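Long-range contacts in pyridoxamine 5'-phosphate oxidase-related, FMN-binding (Mycobacterium smegmatis, PDB 3F7E), which probably uses reduced coenzyme F420 to reduce carbon-carbon double bonds of its substrates: residues A[3-8]-A[75-80]; A[10-15]-A[36-41]; A[42-47]-A[92-97]; A[81-86]-A[117-122]. All coordinates share one frame; numbering follows the deposited sequence.

Contact 1. Residues A[3-8]-A[75-80]; sequences AVPEGY and RYLEVR
The guanidinium of R75 lies nearly flat over one face of the Y8 ring, the two planes only 20° apart. CZ of R75 stands 4.7 Å from the centroid of the Y8 ring, so the pair is a cation-pi stack, shifted so that NH1 sits above the rim near CE2. The same group is fixed in rotation at its edge: R75 NH2 donates to G7 O at 2.9 Å, in both the guanidinium and the carbonyl planes. An extended chain, with CG anti to the backbone N (chi1 179°), carries the charge out to that carbonyl. In fold terms, this is the N-terminal loop laid against the start of strand 76-88, one of the central strands in the split beta-barrel of the pyridoxamine 5'-phosphate oxidase family. The enclosed side is apolar and more widely spaced: buried L77 meets three neighbours through its methyls, CD1 lying 4.3 Å from P5 CG and CD2 4.3 Å from V4 CG1, while Y8 CB also approaches CD1. F126 of strand 116-127 backs V4 and P5, and L11 and L12 of the following helix close on L77. R75, Y8 and G7 form the side toward solvent, where G7 is exposed and its positive phi of 84° suits a glycine.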
loop_
_atom_site.group_PDB
_atom_site.type_symbol
_atom_site.label_atom_id
_atom_site.label_comp_id
_atom_site.label_asym_id
_atom_site.label_seq_id
_atom_site.Cartn_x
_atom_site.Cartn_y
_atom_site.Cartn_z
ATOM N N ALA A 3 20.361 -3.524 -5.581
ATOM C CA ALA A 3 19.893 -4.143 -6.824
ATOM C C ALA A 3 18.448 -4.651 -6.724
ATOM O O ALA A 3 18.093 -5.250 -5.706
ATOM C CB ALA A 3 20.838 -5.263 -7.234
ATOM N N VAL A 4 17.632 -4.387 -7.765
ATOM C CA VAL A 4 16.296 -5.032 -7.964
ATOM C C VAL A 4 16.627 -6.524 -7.980
ATOM O O VAL A 4 17.420 -6.947 -8.827
ATOM C CB VAL A 4 15.553 -4.488 -9.180
ATOM C CG1 VAL A 4 14.112 -4.956 -9.140
ATOM C CG2 VAL A 4 15.585 -2.963 -9.160
ATOM N N PRO A 5 15.872 -7.362 -7.260
ATOM C CA PRO A 5 15.753 -8.783 -7.613
ATOM C C PRO A 5 15.449 -9.250 -9.016
ATOM O O PRO A 5 14.730 -8.573 -9.725
ATOM C CB PRO A 5 14.616 -9.303 -6.699
ATOM C CG PRO A 5 14.369 -8.255 -5.691
ATOM C CD PRO A 5 14.903 -6.969 -6.224
ATOM N N GLU A 6 16.042 -10.374 -9.432
ATOM C CA GLU A 6 16.702 -10.475 -10.716
ATOM C C GLU A 6 15.360 -10.831 -11.379
ATOM O O GLU A 6 14.629 -11.695 -10.875
ATOM C CB GLU A 6 17.631 -11.709 -10.715
ATOM C CG GLU A 6 18.294 -12.140 -12.042
ATOM C CD GLU A 6 19.341 -13.265 -11.827
ATOM O OE1 GLU A 6 20.287 -13.401 -12.638
ATOM O OE2 GLU A 6 19.229 -14.016 -10.833
ATOM N N GLY A 7 14.987 -10.121 -12.431
ATOM C CA GLY A 7 13.719 -10.401 -13.109
ATOM C C GLY A 7 12.430 -9.787 -12.563
ATOM O O GLY A 7 11.345 -10.144 -13.040
ATOM N N TYR A 8 12.531 -8.873 -11.591
ATOM C CA TYR A 8 11.366 -8.180 -11.013
ATOM C C TYR A 8 11.323 -6.689 -11.355
ATOM O O TYR A 8 10.313 -6.005 -11.083
ATOM C CB TYR A 8 11.310 -8.395 -9.490
ATOM C CG TYR A 8 10.808 -9.764 -9.097
ATOM C CD1 TYR A 8 11.657 -10.863 -9.132
ATOM C CD2 TYR A 8 9.478 -9.968 -8.695
ATOM C CE1 TYR A 8 11.213 -12.128 -8.789
ATOM C CE2 TYR A 8 9.028 -11.251 -8.343
ATOM C CZ TYR A 8 9.907 -12.319 -8.394
ATOM O OH TYR A 8 9.525 -13.605 -8.051
ATOM N N ARG A 75 2.923 -12.654 -7.852
ATOM C CA ARG A 75 4.042 -11.859 -8.372
ATOM C C ARG A 75 3.918 -10.406 -7.862
ATOM O O ARG A 75 2.956 -9.714 -8.223
ATOM C CB ARG A 75 3.973 -11.871 -9.880
ATOM C CG ARG A 75 5.041 -11.073 -10.456
ATOM C CD ARG A 75 5.154 -11.385 -11.907
ATOM N NE ARG A 75 6.230 -10.618 -12.509
ATOM C CZ ARG A 75 7.520 -10.959 -12.482
ATOM N NH1 ARG A 75 7.920 -12.103 -11.932
ATOM N NH2 ARG A 75 8.428 -10.170 -13.049
ATOM N N TYR A 76 4.883 -9.934 -7.049
ATOM C CA TYR A 76 4.760 -8.629 -6.417
ATOM C C TYR A 76 6.132 -8.089 -6.059
ATOM O O TYR A 76 7.133 -8.861 -6.046
ATOM C CB TYR A 76 3.885 -8.724 -5.166
ATOM C CG TYR A 76 4.434 -9.590 -4.072
ATOM C CD1 TYR A 76 5.392 -9.097 -3.180
ATOM C CD2 TYR A 76 3.954 -10.887 -3.879
ATOM C CE1 TYR A 76 5.891 -9.879 -2.144
ATOM C CE2 TYR A 76 4.453 -11.685 -2.836
ATOM C CZ TYR A 76 5.408 -11.157 -1.978
ATOM O OH TYR A 76 5.881 -11.934 -0.948
ATOM N N LEU A 77 6.177 -6.805 -5.669
ATOM C CA LEU A 77 7.496 -6.203 -5.321
ATOM C C LEU A 77 7.196 -5.141 -4.284
ATOM O O LEU A 77 6.352 -4.257 -4.503
ATOM C CB LEU A 77 8.236 -5.612 -6.519
ATOM C CG LEU A 77 9.647 -5.092 -6.249
ATOM C CD1 LEU A 77 10.574 -6.245 -5.844
ATOM C CD2 LEU A 77 10.222 -4.420 -7.471
ATOM N N GLU A 78 7.938 -5.233 -3.174
ATOM C CA GLU A 78 7.897 -4.253 -2.087
ATOM C C GLU A 78 9.214 -3.503 -2.072
ATOM O O GLU A 78 10.276 -4.126 -1.976
ATOM C CB GLU A 78 7.688 -4.966 -0.740
ATOM C CG GLU A 78 6.397 -5.758 -0.674
ATOM C CD GLU A 78 6.377 -6.767 0.429
ATOM O OE1 GLU A 78 7.306 -6.748 1.260
ATOM O OE2 GLU A 78 5.428 -7.595 0.483
ATOM N N VAL A 79 9.150 -2.170 -2.165
ATOM C CA VAL A 79 10.347 -1.323 -2.226
ATOM C C VAL A 79 10.401 -0.403 -1.016
ATOM O O VAL A 79 9.547 0.440 -0.878
ATOM C CB VAL A 79 10.345 -0.420 -3.493
ATOM C CG1 VAL A 79 11.683 0.352 -3.643
ATOM C CG2 VAL A 79 10.059 -1.243 -4.781
ATOM N N ARG A 80 11.400 -0.523 -0.155
ATOM C CA ARG A 80 11.593 0.485 0.914
ATOM C C ARG A 80 12.639 1.481 0.422
ATOM O O ARG A 80 13.501 1.121 -0.393
ATOM C CB ARG A 80 12.005 -0.186 2.219
ATOM C CG ARG A 80 10.871 -1.010 2.836
ATOM C CD ARG A 80 11.399 -2.166 3.667
ATOM N NE ARG A 80 12.280 -1.676 4.713
ATOM C CZ ARG A 80 13.325 -2.357 5.190
ATOM N NH1 ARG A 80 14.085 -1.797 6.127
ATOM N NH2 ARG A 80 13.633 -3.588 4.725
#

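Contact 2. Residues A[10-15]-A[36-41]; sequences SLLERP and FAWDGE
Aromatic packing dominates where L12 meets W38. The leucine lies across one face of the indole: L12 CB stands 3.8 Å from the centroid of the five-membered ring, a CH-pi contact 21° off the normal, and L12 CD1 reaches further over the ring system, 3.7 Å from W38 CE2. With CD1 extended away from CA (chi2 179°), L12 lays this branch over the indole and leaves CD2 for F36, whose CE2 is 4.2 Å away. The opposite indole face receives the backbone N atoms of G40 and E41 toward its rim, so the ring is sandwiched between the helix and its own turn.

Backbone oxygens supply a second kind of contact. L12 O is 3.4 Å from F36 CE2, at the edge of that ring, and 3.5 Å from W38 CB.

Among the polar groups, D39 OD2 accepts from E41 N at 2.8 Å, an Asx turn that shapes the chain just after W38. The indole NE1 is hydrogen-bonded to E9, while R14 sends its charge away to a salt bridge with D69.

The short, weakly bonded helix 9-13 thus packs on W38 of strand 37-38, an outermost strand of the sheet within this chain, and on F36 just before it. L43 and F45 of strand 43-48 and M65 of strand 62-68 pack on F36; M65 also touches L12, as does L77 of strand 76-88, and R101 of helix 93-101 makes a cation-pi contact with F36.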
loop_
_atom_site.group_PDB
_atom_site.type_symbol
_atom_site.label_atom_id
_atom_site.label_comp_id
_atom_site.label_asym_id
_atom_site.label_seq_id
_atom_site.Cartn_x
_atom_site.Cartn_y
_atom_site.Cartn_z
ATOM N N SER A 10 10.874 -5.564 -14.101
ATOM C CA SER A 10 9.763 -5.466 -15.027
ATOM C C SER A 10 8.494 -4.883 -14.400
ATOM O O SER A 10 7.748 -4.176 -15.090
ATOM C CB SER A 10 9.474 -6.843 -15.615
ATOM O OG SER A 10 9.415 -7.814 -14.590
ATOM N N LEU A 11 8.239 -5.184 -13.117
ATOM C CA LEU A 11 7.057 -4.671 -12.404
ATOM C C LEU A 11 7.154 -3.168 -12.276
ATOM O O LEU A 11 6.147 -2.491 -12.404
ATOM C CB LEU A 11 6.850 -5.318 -11.021
ATOM C CG LEU A 11 6.224 -6.710 -10.997
ATOM C CD1 LEU A 11 6.324 -7.280 -9.601
ATOM C CD2 LEU A 11 4.768 -6.634 -11.470
ATOM N N LEU A 12 8.363 -2.641 -12.084
ATOM C CA LEU A 12 8.548 -1.203 -11.952
ATOM C C LEU A 12 8.489 -0.488 -13.283
ATOM O O LEU A 12 8.329 0.726 -13.313
ATOM C CB LEU A 12 9.870 -0.893 -11.269
ATOM C CG LEU A 12 10.000 -1.438 -9.849
ATOM C CD1 LEU A 12 11.380 -1.084 -9.302
ATOM C CD2 LEU A 12 8.908 -0.877 -8.911
ATOM N N GLU A 13 8.665 -1.232 -14.387
ATOM C CA GLU A 13 8.576 -0.629 -15.722
ATOM C C GLU A 13 7.159 -0.522 -16.278
ATOM O O GLU A 13 6.907 0.121 -17.303
ATOM C CB GLU A 13 9.472 -1.408 -16.699
ATOM C CG GLU A 13 10.960 -1.193 -16.362
ATOM C CD GLU A 13 11.916 -1.957 -17.272
ATOM O OE1 GLU A 13 11.457 -2.767 -18.083
ATOM O OE2 GLU A 13 13.143 -1.751 -17.172
ATOM N N ARG A 14 6.234 -1.181 -15.601
ATOM C CA ARG A 14 4.852 -1.238 -16.045
ATOM C C ARG A 14 4.008 -0.113 -15.442
ATOM O O ARG A 14 4.298 0.361 -14.322
ATOM C CB ARG A 14 4.246 -2.597 -15.686
ATOM C CG ARG A 14 4.870 -3.735 -16.512
ATOM C CD ARG A 14 4.477 -5.103 -16.011
ATOM N NE ARG A 14 3.035 -5.344 -16.098
ATOM C CZ ARG A 14 2.415 -6.419 -15.607
ATOM N NH1 ARG A 14 1.087 -6.547 -15.709
ATOM N NH2 ARG A 14 3.118 -7.374 -15.005
ATOM N N PRO A 15 2.942 0.304 -16.167
ATOM C CA PRO A 15 2.028 1.339 -15.643
ATOM C C PRO A 15 1.036 0.747 -14.630
ATOM O O PRO A 15 -0.186 0.669 -14.890
ATOM C CB PRO A 15 1.340 1.862 -16.916
ATOM C CG PRO A 15 1.316 0.663 -17.848
ATOM C CD PRO A 15 2.596 -0.117 -17.550
ATOM N N PHE A 36 3.595 6.132 -10.424
ATOM C CA PHE A 36 5.010 6.344 -10.173
ATOM C C PHE A 36 5.760 6.261 -11.490
ATOM O O PHE A 36 5.280 5.653 -12.470
ATOM C CB PHE A 36 5.592 5.357 -9.134
ATOM C CG PHE A 36 5.592 3.928 -9.591
ATOM C CD1 PHE A 36 4.496 3.124 -9.355
ATOM C CD2 PHE A 36 6.656 3.393 -10.308
ATOM C CE1 PHE A 36 4.466 1.810 -9.797
ATOM C CE2 PHE A 36 6.637 2.093 -10.762
ATOM C CZ PHE A 36 5.542 1.295 -10.497
ATOM N N ALA A 37 6.975 6.798 -11.495
ATOM C CA ALA A 37 7.910 6.610 -12.607
ATOM C C ALA A 37 9.197 6.010 -12.057
ATOM O O ALA A 37 9.636 6.396 -10.992
ATOM C CB ALA A 37 8.214 7.942 -13.298
ATOM N N TRP A 38 9.793 5.065 -12.771
ATOM C CA TRP A 38 11.052 4.424 -12.405
ATOM C C TRP A 38 12.033 4.615 -13.544
ATOM O O TRP A 38 11.696 4.338 -14.693
ATOM C CB TRP A 38 10.788 2.931 -12.190
ATOM C CG TRP A 38 12.005 2.044 -12.038
ATOM C CD1 TRP A 38 12.447 1.070 -12.929
ATOM C CD2 TRP A 38 12.903 1.989 -10.927
ATOM N NE1 TRP A 38 13.545 0.434 -12.423
ATOM C CE2 TRP A 38 13.861 0.981 -11.209
ATOM C CE3 TRP A 38 13.010 2.710 -9.728
ATOM C CZ2 TRP A 38 14.884 0.656 -10.326
ATOM C CZ3 TRP A 38 14.031 2.392 -8.853
ATOM C CH2 TRP A 38 14.967 1.373 -9.162
ATOM N N ASP A 39 13.229 5.107 -13.238
ATOM C CA ASP A 39 14.232 5.348 -14.279
ATOM C C ASP A 39 15.394 4.348 -14.231
ATOM O O ASP A 39 16.399 4.558 -14.910
ATOM C CB ASP A 39 14.744 6.804 -14.208
ATOM C CG ASP A 39 15.587 7.083 -12.992
ATOM O OD1 ASP A 39 16.055 8.240 -12.899
ATOM O OD2 ASP A 39 15.780 6.157 -12.161
ATOM N N GLY A 40 15.252 3.271 -13.453
ATOM C CA GLY A 40 16.320 2.273 -13.243
ATOM C C GLY A 40 17.116 2.504 -11.964
ATOM O O GLY A 40 17.879 1.628 -11.526
ATOM N N GLU A 41 16.947 3.686 -11.372
ATOM C CA GLU A 41 17.683 4.070 -10.158
ATOM C C GLU A 41 16.790 4.638 -9.044
ATOM O O GLU A 41 16.940 4.270 -7.896
ATOM C CB GLU A 41 18.788 5.055 -10.506
ATOM C CG GLU A 41 19.737 4.443 -11.552
ATOM C CD GLU A 41 20.908 5.285 -11.891
ATOM O OE1 GLU A 41 21.062 6.384 -11.305
ATOM O OE2 GLU A 41 21.692 4.819 -12.754
#

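Contact 3. Residues A[42-47]-A[92-97]; sequences VLRFTH and GAFYLK
F94 points its ring end-on at the strand, and R44 crosses it at about a right angle. The closest touch is F94 CZ to R44 CB, at 3.5 Å, and the aliphatic part of the arginine continues past CE1, with R44 CD at 4.1 Å from that atom. On the neighbouring rim, F94 CE2 comes within 3.6 Å of F45 C, so the peptide joining F45 to T46 faces the ring's edge. CG of F94, turned anti to its own backbone N (chi1 175°), sends the ring off the helix straight at the strand.

R44 meets F94 with its aliphatic carbons CB and CD. Its extended chain takes the guanidinium away to a salt bridge with D39, and the guanidinium and ring planes stand 59° apart.

T46 and Y95 run obliquely to each other. The threonine hydroxyl lies at the edge of the tyrosine ring, with T46 OG1 3.7 Å from Y95 CD2, and T46 CG2 approaches the same carbon at 4.1 Å. This OG1 is satisfied elsewhere, by a hydrogen bond with R116.

At the helix start, D89 accepts from the backbone N of both F94 and Y95. Strand and helix segments run at 116° to one another, their axes 8.4 Å apart at closest approach. The helix thus lies across strand 43-48, touching it through F94 and Y95; F94 also reaches I118, and Y95 reaches R116, of the neighbouring strand 116-127. Helix 93-101 belongs to the connection between strands 76-88 and 116-127, packed here on the outside of the split beta-barrel.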
loop_
_atom_site.group_PDB
_atom_site.type_symbol
_atom_site.label_atom_id
_atom_site.label_comp_id
_atom_site.label_asym_id
_atom_site.label_seq_id
_atom_site.Cartn_x
_atom_site.Cartn_y
_atom_site.Cartn_z
ATOM N N VAL A 42 15.868 5.523 -9.406
ATOM C CA VAL A 42 14.988 6.163 -8.425
ATOM C C VAL A 42 13.543 6.108 -8.894
ATOM O O VAL A 42 13.243 6.015 -10.091
ATOM C CB VAL A 42 15.425 7.632 -8.120
ATOM C CG1 VAL A 42 16.806 7.670 -7.470
ATOM C CG2 VAL A 42 15.319 8.532 -9.327
ATOM N N LEU A 43 12.647 6.153 -7.915
ATOM C CA LEU A 43 11.195 6.301 -8.131
ATOM C C LEU A 43 10.836 7.774 -8.012
ATOM O O LEU A 43 11.382 8.482 -7.156
ATOM C CB LEU A 43 10.423 5.537 -7.041
ATOM C CG LEU A 43 10.548 4.006 -7.117
ATOM C CD1 LEU A 43 10.198 3.353 -5.762
ATOM C CD2 LEU A 43 9.692 3.428 -8.258
ATOM N N ARG A 44 9.912 8.237 -8.851
ATOM C CA ARG A 44 9.409 9.611 -8.750
ATOM C C ARG A 44 7.881 9.604 -8.660
ATOM O O ARG A 44 7.213 8.809 -9.358
ATOM C CB ARG A 44 9.866 10.438 -9.956
ATOM C CG ARG A 44 11.340 10.753 -9.933
ATOM C CD ARG A 44 11.748 11.587 -11.180
ATOM N NE ARG A 44 13.118 12.107 -11.095
ATOM C CZ ARG A 44 14.193 11.425 -11.470
ATOM N NH1 ARG A 44 14.072 10.211 -11.998
ATOM N NH2 ARG A 44 15.391 11.958 -11.314
ATOM N N PHE A 45 7.363 10.505 -7.817
ATOM C CA PHE A 45 5.926 10.670 -7.572
ATOM C C PHE A 45 5.541 12.135 -7.708
ATOM O O PHE A 45 6.371 13.010 -7.497
ATOM C CB PHE A 45 5.571 10.223 -6.142
ATOM C CG PHE A 45 6.033 8.829 -5.812
ATOM C CD1 PHE A 45 7.339 8.581 -5.326
ATOM C CD2 PHE A 45 5.179 7.751 -6.004
ATOM C CE1 PHE A 45 7.749 7.289 -5.034
ATOM C CE2 PHE A 45 5.581 6.470 -5.714
ATOM C CZ PHE A 45 6.870 6.229 -5.237
ATOM N N THR A 46 4.259 12.389 -8.009
ATOM C CA THR A 46 3.732 13.735 -8.004
ATOM C C THR A 46 2.964 13.941 -6.696
ATOM O O THR A 46 2.162 13.105 -6.293
ATOM C CB THR A 46 2.833 14.035 -9.237
ATOM O OG1 THR A 46 2.319 15.365 -9.142
ATOM C CG2 THR A 46 1.650 13.053 -9.371
ATOM N N HIS A 47 3.257 15.057 -6.022
ATOM C CA HIS A 47 2.595 15.431 -4.747
ATOM C C HIS A 47 2.332 16.940 -4.811
ATOM O O HIS A 47 2.891 17.667 -5.638
ATOM C CB HIS A 47 3.521 15.201 -3.508
ATOM C CG HIS A 47 3.657 13.772 -3.029
ATOM N ND1 HIS A 47 4.192 12.747 -3.788
ATOM C CD2 HIS A 47 3.363 13.223 -1.825
ATOM C CE1 HIS A 47 4.203 11.630 -3.075
ATOM N NE2 HIS A 47 3.711 11.893 -1.878
ATOM N N GLY A 92 3.315 21.707 -13.758
ATOM C CA GLY A 92 2.624 20.424 -13.826
ATOM C C GLY A 92 3.147 19.492 -14.905
ATOM O O GLY A 92 2.535 18.468 -15.184
ATOM N N ALA A 93 4.288 19.838 -15.497
ATOM C CA ALA A 93 4.861 19.023 -16.541
ATOM C C ALA A 93 5.170 17.594 -16.097
ATOM O O ALA A 93 4.952 16.646 -16.867
ATOM C CB ALA A 93 6.120 19.678 -17.091
ATOM N N PHE A 94 5.693 17.406 -14.881
ATOM C CA PHE A 94 5.993 16.066 -14.424
ATOM C C PHE A 94 4.688 15.285 -14.202
ATOM O O PHE A 94 4.571 14.113 -14.584
ATOM C CB PHE A 94 6.884 16.035 -13.167
ATOM C CG PHE A 94 7.068 14.645 -12.654
ATOM C CD1 PHE A 94 7.923 13.757 -13.285
ATOM C CD2 PHE A 94 6.293 14.189 -11.602
ATOM C CE1 PHE A 94 8.044 12.426 -12.825
ATOM C CE2 PHE A 94 6.408 12.901 -11.147
ATOM C CZ PHE A 94 7.268 11.997 -11.764
ATOM N N TYR A 95 3.717 15.928 -13.549
ATOM C CA TYR A 95 2.387 15.334 -13.405
ATOM C C TYR A 95 1.872 14.822 -14.769
ATOM O O TYR A 95 1.321 13.710 -14.872
ATOM C CB TYR A 95 1.459 16.395 -12.795
ATOM C CG TYR A 95 -0.014 16.046 -12.667
ATOM C CD1 TYR A 95 -0.857 16.055 -13.772
ATOM C CD2 TYR A 95 -0.567 15.757 -11.419
ATOM C CE1 TYR A 95 -2.227 15.760 -13.632
ATOM C CE2 TYR A 95 -1.908 15.455 -11.269
ATOM C CZ TYR A 95 -2.733 15.455 -12.378
ATOM O OH TYR A 95 -4.071 15.157 -12.214
ATOM N N LEU A 96 2.026 15.627 -15.823
ATOM C CA LEU A 96 1.535 15.217 -17.139
ATOM C C LEU A 96 2.340 14.071 -17.749
ATOM O O LEU A 96 1.770 13.224 -18.436
ATOM C CB LEU A 96 1.499 16.410 -18.089
ATOM C CG LEU A 96 0.434 17.463 -17.793
ATOM C CD1 LEU A 96 0.472 18.547 -18.862
ATOM C CD2 LEU A 96 -0.969 16.818 -17.753
ATOM N N LYS A 97 3.650 14.024 -17.506
ATOM C CA LYS A 97 4.419 12.843 -17.914
ATOM C C LYS A 97 3.939 11.543 -17.253
ATOM O O LYS A 97 3.897 10.491 -17.908
ATOM C CB LYS A 97 5.892 13.052 -17.618
ATOM C CG LYS A 97 6.577 14.059 -18.515
ATOM C CD LYS A 97 8.077 14.109 -18.194
ATOM C CE LYS A 97 8.800 15.119 -19.059
ATOM N NZ LYS A 97 8.896 14.620 -20.443
#

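Contact 4. Residues A[81-86]-A[117-122]; sequences GLVEDI and VIIVVR
The R122 guanidinium meets E84 at its edge: OE2 lies in the guanidinium plane, facing NE. That bond, R122 NE to E84 OE2, is 2.7 Å long and nearly straight at 170°, yet it reaches the oxygen from above the carboxylate plane. The second nitrogen, R122 NH2, donates at 2.9 Å to the syn lone pair of E84 OE1. Together they form a side-on, two-nitrogen salt bridge whose planes are tilted 50° apart. A bend at chi3 (-57°) folds the arginine back to the glutamate.

Beneath it the two strands pair antiparallel. L82 and R122 exchange two backbone hydrogen bonds. A classic beta bulge follows: E84 and D85 both face V120, whose O accepts from E84 N at 2.8 Å and only weakly from D85 N. V120 N returns a bond to D85 O, restoring the pairing one residue out of step.

The side chains of V83, I86, I119 and V121 gather on one face of the sheet. V83 CG2 bridges I119 CG2 at 3.8 Å and V121 CG2 at 3.9 Å, and I86 runs beside I119 while its CG2 meets V117 CB at 3.7 Å. I57 of helix 52-59 covers V83, I86 and I119.

Chemically, then, much of the apolar face packs on helix 52-59, while the exposed E84-R122 pair balances opposite charges at the bulge, and each residue's charge would be expected to stabilise the ionised form of the other.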
loop_
_atom_site.group_PDB
_atom_site.type_symbol
_atom_site.label_atom_id
_atom_site.label_comp_id
_atom_site.label_asym_id
_atom_site.label_seq_id
_atom_site.Cartn_x
_atom_site.Cartn_y
_atom_site.Cartn_z
ATOM N N GLY A 81 12.565 2.727 0.866
ATOM C CA GLY A 81 13.551 3.694 0.382
ATOM C C GLY A 81 13.467 4.986 1.161
ATOM O O GLY A 81 12.726 5.100 2.152
ATOM N N LEU A 82 14.264 5.949 0.714
ATOM C CA LEU A 82 14.332 7.262 1.336
ATOM C C LEU A 82 14.068 8.350 0.316
ATOM O O LEU A 82 14.601 8.305 -0.821
ATOM C CB LEU A 82 15.729 7.480 1.937
ATOM C CG LEU A 82 16.112 6.597 3.133
ATOM C CD1 LEU A 82 17.589 6.697 3.443
ATOM C CD2 LEU A 82 15.301 6.930 4.375
ATOM N N VAL A 83 13.274 9.355 0.702
ATOM C CA VAL A 83 13.134 10.545 -0.132
ATOM C C VAL A 83 14.466 11.279 -0.105
ATOM O O VAL A 83 14.972 11.669 0.968
ATOM C CB VAL A 83 12.011 11.463 0.396
ATOM C CG1 VAL A 83 11.988 12.784 -0.375
ATOM C CG2 VAL A 83 10.672 10.733 0.319
ATOM N N GLU A 84 15.050 11.461 -1.290
ATOM C CA GLU A 84 16.328 12.172 -1.371
ATOM C C GLU A 84 16.249 13.525 -2.069
ATOM O O GLU A 84 17.196 14.299 -2.022
ATOM C CB GLU A 84 17.392 11.300 -2.023
ATOM C CG GLU A 84 17.124 10.970 -3.443
ATOM C CD GLU A 84 18.321 10.259 -4.135
ATOM O OE1 GLU A 84 18.366 10.246 -5.380
ATOM O OE2 GLU A 84 19.224 9.738 -3.442
ATOM N N ASP A 85 15.134 13.801 -2.744
ATOM C CA ASP A 85 14.960 15.139 -3.329
ATOM C C ASP A 85 13.478 15.459 -3.445
ATOM O O ASP A 85 12.659 14.540 -3.572
ATOM C CB ASP A 85 15.660 15.239 -4.702
ATOM C CG ASP A 85 16.082 16.656 -5.059
ATOM O OD1 ASP A 85 15.801 17.593 -4.269
ATOM O OD2 ASP A 85 16.692 16.823 -6.143
ATOM N N ILE A 86 13.162 16.762 -3.464
ATOM C CA ILE A 86 11.814 17.265 -3.711
ATOM C C ILE A 86 12.023 18.456 -4.654
ATOM O O ILE A 86 12.691 19.435 -4.293
ATOM C CB ILE A 86 11.103 17.695 -2.421
ATOM C CG1 ILE A 86 11.012 16.517 -1.444
ATOM C CG2 ILE A 86 9.744 18.294 -2.789
ATOM C CD1 ILE A 86 10.429 16.907 -0.083
ATOM N N VAL A 117 5.018 19.204 -6.722
ATOM C CA VAL A 117 6.424 18.851 -6.606
ATOM C C VAL A 117 6.625 17.444 -7.153
ATOM O O VAL A 117 5.675 16.655 -7.312
ATOM C CB VAL A 117 6.937 18.931 -5.134
ATOM C CG1 VAL A 117 6.900 20.373 -4.594
ATOM C CG2 VAL A 117 6.126 17.998 -4.227
ATOM N N ILE A 118 7.897 17.136 -7.404
ATOM C CA ILE A 118 8.355 15.798 -7.748
ATOM C C ILE A 118 9.072 15.246 -6.530
ATOM O O ILE A 118 10.029 15.857 -6.047
ATOM C CB ILE A 118 9.353 15.811 -8.924
ATOM C CG1 ILE A 118 8.860 16.699 -10.080
ATOM C CG2 ILE A 118 9.676 14.384 -9.338
ATOM C CD1 ILE A 118 9.847 16.812 -11.230
ATOM N N ILE A 119 8.588 14.119 -6.019
ATOM C CA ILE A 119 9.228 13.450 -4.868
ATOM C C ILE A 119 10.125 12.340 -5.402
ATOM O O ILE A 119 9.638 11.483 -6.146
ATOM C CB ILE A 119 8.166 12.838 -3.908
ATOM C CG1 ILE A 119 7.140 13.879 -3.453
ATOM C CG2 ILE A 119 8.832 12.123 -2.739
ATOM C CD1 ILE A 119 7.676 14.939 -2.586
ATOM N N VAL A 120 11.413 12.370 -5.047
ATOM C CA VAL A 120 12.403 11.440 -5.602
ATOM C C VAL A 120 12.858 10.485 -4.502
ATOM O O VAL A 120 13.368 10.942 -3.468
ATOM C CB VAL A 120 13.632 12.216 -6.154
ATOM C CG1 VAL A 120 14.568 11.253 -6.817
ATOM C CG2 VAL A 120 13.160 13.305 -7.113
ATOM N N VAL A 121 12.648 9.183 -4.711
ATOM C CA VAL A 121 12.917 8.162 -3.703
ATOM C C VAL A 121 13.986 7.190 -4.211
ATOM O O VAL A 121 13.863 6.621 -5.301
ATOM C CB VAL A 121 11.629 7.355 -3.391
ATOM C CG1 VAL A 121 11.921 6.113 -2.544
ATOM C CG2 VAL A 121 10.595 8.257 -2.726
ATOM N N ARG A 122 15.033 7.013 -3.410
ATOM C CA ARG A 122 16.088 6.050 -3.701
ATOM C C ARG A 122 15.848 4.782 -2.889
ATOM O O ARG A 122 15.788 4.837 -1.667
ATOM C CB ARG A 122 17.458 6.621 -3.386
ATOM C CG ARG A 122 18.580 5.627 -3.765
ATOM C CD ARG A 122 19.936 6.271 -3.776
ATOM N NE ARG A 122 19.957 7.407 -4.689
ATOM C CZ ARG A 122 20.272 7.324 -5.979
ATOM N NH1 ARG A 122 20.652 6.156 -6.515
ATOM N NH2 ARG A 122 20.247 8.421 -6.723
#

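All four contacts draw on one antiparallel sheet. Contacts 1 and 4 use successive parts of strand 76-88, their centres about 19 Å apart, and strand 116-127 pairs with that strand in contact 4 and with strand 43-48 of contact 3, whose centre is about 11 Å from that of contact 4. Contact 2 is nested along the chain inside the loop closed by contact 1, about 11 Å away between centres, and the two touch through L77 and L12. Contact 3 crosses both contact 1 and contact 4 in chain order; D39-R44 joins it to contact 2, about 13 Å off. Helices 9-13 and 93-101 thus pack against a sheet whose segments, from both ends of the sequence, are tied into one domain.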